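Local coordinates for protein histone acetyltransferase HPA2 and related acetyltransferases (Corynebacterium glutamicum ATCC 13032, PDB 2QEC) that probably transfers an acyl group, most likely acetyl from acetyl-CoA, to a substrate not yet identified, as a member of the GCN5-related N-acetyltransferase family, at residues 160-165 / 190-195. The protein carries 1 engineered substitution. Sequence-based numbering, arbitrary orientation.
Sequences YLEATS and TPELAM
E162 and E192 meet across two antiparallel strands with their carboxylate planes turned 52° from each other and OE1 of E162 3.3 Å from OE1 of E192. The two like-charged oxygens are close but not hydrogen-bonded, and other partners probably help offset them. Y160 OH donates a very short 2.5 Å bond to E162 OE2, which lies in the plane of the tyrosine ring at its edge. R33 makes a long, weak ion pair with E192 OE1, T30 a weak bond with OE2, and a water that donates to E162 O (2.6 Å) also reaches E192 OE2 weakly. T164 lies alongside E192, its CG2 3.1 Å from OE2. Because chi1 of Y160 is 177°, its ring reaches the neighbouring strand obliquely, where OH and CE1 touch A194 CB.

On the other face, M195, a selenomethionine, runs alongside L161, its CB 3.9 Å from L161 CD1. Its extended chi2 (-170°) carries SE to 4.1 Å from A163 CB. Y172 of helix 166-174 packs on L161, A163 and M195, and M201 of the second subunit also touches M195.

The backbones are tied by paired bonds at L161/M195 and A163/L193; A163 N reaches L193 O at 2.8 Å. S165 then caps helix 166-174 through A168 N. These strands belong to the C-terminal part of the GNAT sheet, in which the last strand, 192-197, is inserted between 159-163 and 178-183.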
loop_
_atom_site.group_PDB
_atom_site.type_symbol
_atom_site.label_atom_id
_atom_site.label_comp_id
_atom_site.label_asym_id
_atom_site.label_seq_id
_atom_site.Cartn_x
_atom_site.Cartn_y
_atom_site.Cartn_z
ATOM N N TYR A 160 4.049 -8.130 -0.332
ATOM C CA TYR A 160 3.280 -7.838 0.895
ATOM C C TYR A 160 3.563 -8.893 1.983
ATOM O O TYR A 160 3.732 -10.060 1.680
ATOM C CB TYR A 160 1.770 -7.815 0.529
ATOM C CG TYR A 160 0.802 -7.587 1.679
ATOM C CD1 TYR A 160 0.544 -6.337 2.151
ATOM C CD2 TYR A 160 0.190 -8.666 2.325
ATOM C CE1 TYR A 160 -0.342 -6.124 3.235
ATOM C CE2 TYR A 160 -0.676 -8.474 3.408
ATOM C CZ TYR A 160 -0.953 -7.167 3.836
ATOM O OH TYR A 160 -1.811 -6.934 4.895
ATOM N N LEU A 161 3.659 -8.459 3.237
ATOM C CA LEU A 161 3.660 -9.318 4.371
ATOM C C LEU A 161 3.042 -8.592 5.572
ATOM O O LEU A 161 2.779 -7.396 5.552
ATOM C CB LEU A 161 5.089 -9.824 4.694
ATOM C CG LEU A 161 6.181 -8.776 4.978
ATOM C CD1 LEU A 161 6.071 -8.197 6.397
ATOM C CD2 LEU A 161 7.528 -9.387 4.804
ATOM N N GLU A 162 2.785 -9.346 6.628
ATOM C CA GLU A 162 2.257 -8.814 7.882
ATOM C C GLU A 162 3.179 -9.200 8.989
ATOM O O GLU A 162 3.278 -10.385 9.301
ATOM C CB GLU A 162 0.870 -9.376 8.094
ATOM C CG GLU A 162 -0.132 -8.694 7.145
ATOM C CD GLU A 162 -1.422 -9.476 6.925
ATOM O OE1 GLU A 162 -1.555 -10.547 7.520
ATOM O OE2 GLU A 162 -2.324 -8.983 6.192
ATOM N N ALA A 163 3.899 -8.234 9.555
ATOM C CA ALA A 163 4.931 -8.550 10.562
ATOM C C ALA A 163 4.297 -8.640 11.950
ATOM O O ALA A 163 3.460 -7.818 12.324
ATOM C CB ALA A 163 6.058 -7.506 10.527
ATOM N N THR A 164 4.667 -9.663 12.709
ATOM C CA THR A 164 4.036 -9.914 14.010
ATOM C C THR A 164 4.718 -9.298 15.238
ATOM O O THR A 164 4.159 -9.387 16.348
ATOM C CB THR A 164 3.915 -11.399 14.253
ATOM O OG1 THR A 164 5.214 -11.994 14.101
ATOM C CG2 THR A 164 2.934 -12.026 13.254
ATOM N N SER A 165 5.910 -8.714 15.052
ATOM C CA SER A 165 6.590 -7.919 16.092
ATOM C C SER A 165 7.335 -6.721 15.479
ATOM O O SER A 165 7.579 -6.681 14.264
ATOM C CB SER A 165 7.570 -8.784 16.881
ATOM O OG SER A 165 8.605 -9.284 16.062
ATOM N N THR A 190 -0.708 -9.077 19.532
ATOM C CA THR A 190 -0.156 -7.863 18.909
ATOM C C THR A 190 -0.792 -7.604 17.542
ATOM O O THR A 190 -0.868 -8.505 16.710
ATOM C CB THR A 190 1.390 -7.921 18.771
ATOM O OG1 THR A 190 1.960 -8.450 19.978
ATOM C CG2 THR A 190 1.969 -6.518 18.506
ATOM N N PRO A 191 -1.311 -6.384 17.322
ATOM C CA PRO A 191 -1.692 -6.064 15.954
ATOM C C PRO A 191 -0.526 -6.353 15.001
ATOM O O PRO A 191 0.658 -6.232 15.363
ATOM C CB PRO A 191 -2.070 -4.570 16.026
ATOM C CG PRO A 191 -2.508 -4.387 17.442
ATOM C CD PRO A 191 -1.632 -5.296 18.261
ATOM N N GLU A 192 -0.847 -6.806 13.802
ATOM C CA GLU A 192 0.219 -7.054 12.827
ATOM C C GLU A 192 0.487 -5.797 12.025
ATOM O O GLU A 192 -0.425 -5.042 11.732
ATOM C CB GLU A 192 -0.149 -8.193 11.912
ATOM C CG GLU A 192 -0.404 -9.488 12.703
ATOM C CD GLU A 192 -0.563 -10.707 11.822
ATOM O OE1 GLU A 192 -1.296 -10.611 10.821
ATOM O OE2 GLU A 192 0.007 -11.771 12.155
ATOM N N LEU A 193 1.755 -5.572 11.702
ATOM C CA LEU A 193 2.158 -4.424 10.893
ATOM C C LEU A 193 2.277 -4.882 9.426
ATOM O O LEU A 193 3.192 -5.600 9.064
ATOM C CB LEU A 193 3.497 -3.860 11.379
ATOM C CG LEU A 193 3.973 -2.605 10.590
ATOM C CD1 LEU A 193 2.956 -1.524 10.575
ATOM C CD2 LEU A 193 5.273 -2.069 11.093
ATOM N N ALA A 194 1.306 -4.488 8.603
ATOM C CA ALA A 194 1.348 -4.724 7.165
ATOM C C ALA A 194 2.508 -3.951 6.598
ATOM O O ALA A 194 2.680 -2.763 6.922
ATOM C CB ALA A 194 0.041 -4.194 6.520
HETATM N N MSE A 195 3.253 -4.571 5.685
HETATM C CA MSE A 195 4.395 -3.926 5.041
HETATM C C MSE A 195 4.430 -4.254 3.548
HETATM O O MSE A 195 3.844 -5.221 3.110
HETATM C CB MSE A 195 5.705 -4.397 5.692
HETATM C CG MSE A 195 5.702 -4.266 7.201
HETATM SE SE MSE A 195 7.400 -4.541 8.022
HETATM C CE MSE A 195 7.866 -2.857 7.747
HETATM O O HOH W 1 2.198 -12.666 9.778
HETATM O O HOH W 2 3.920 -5.815 14.869
#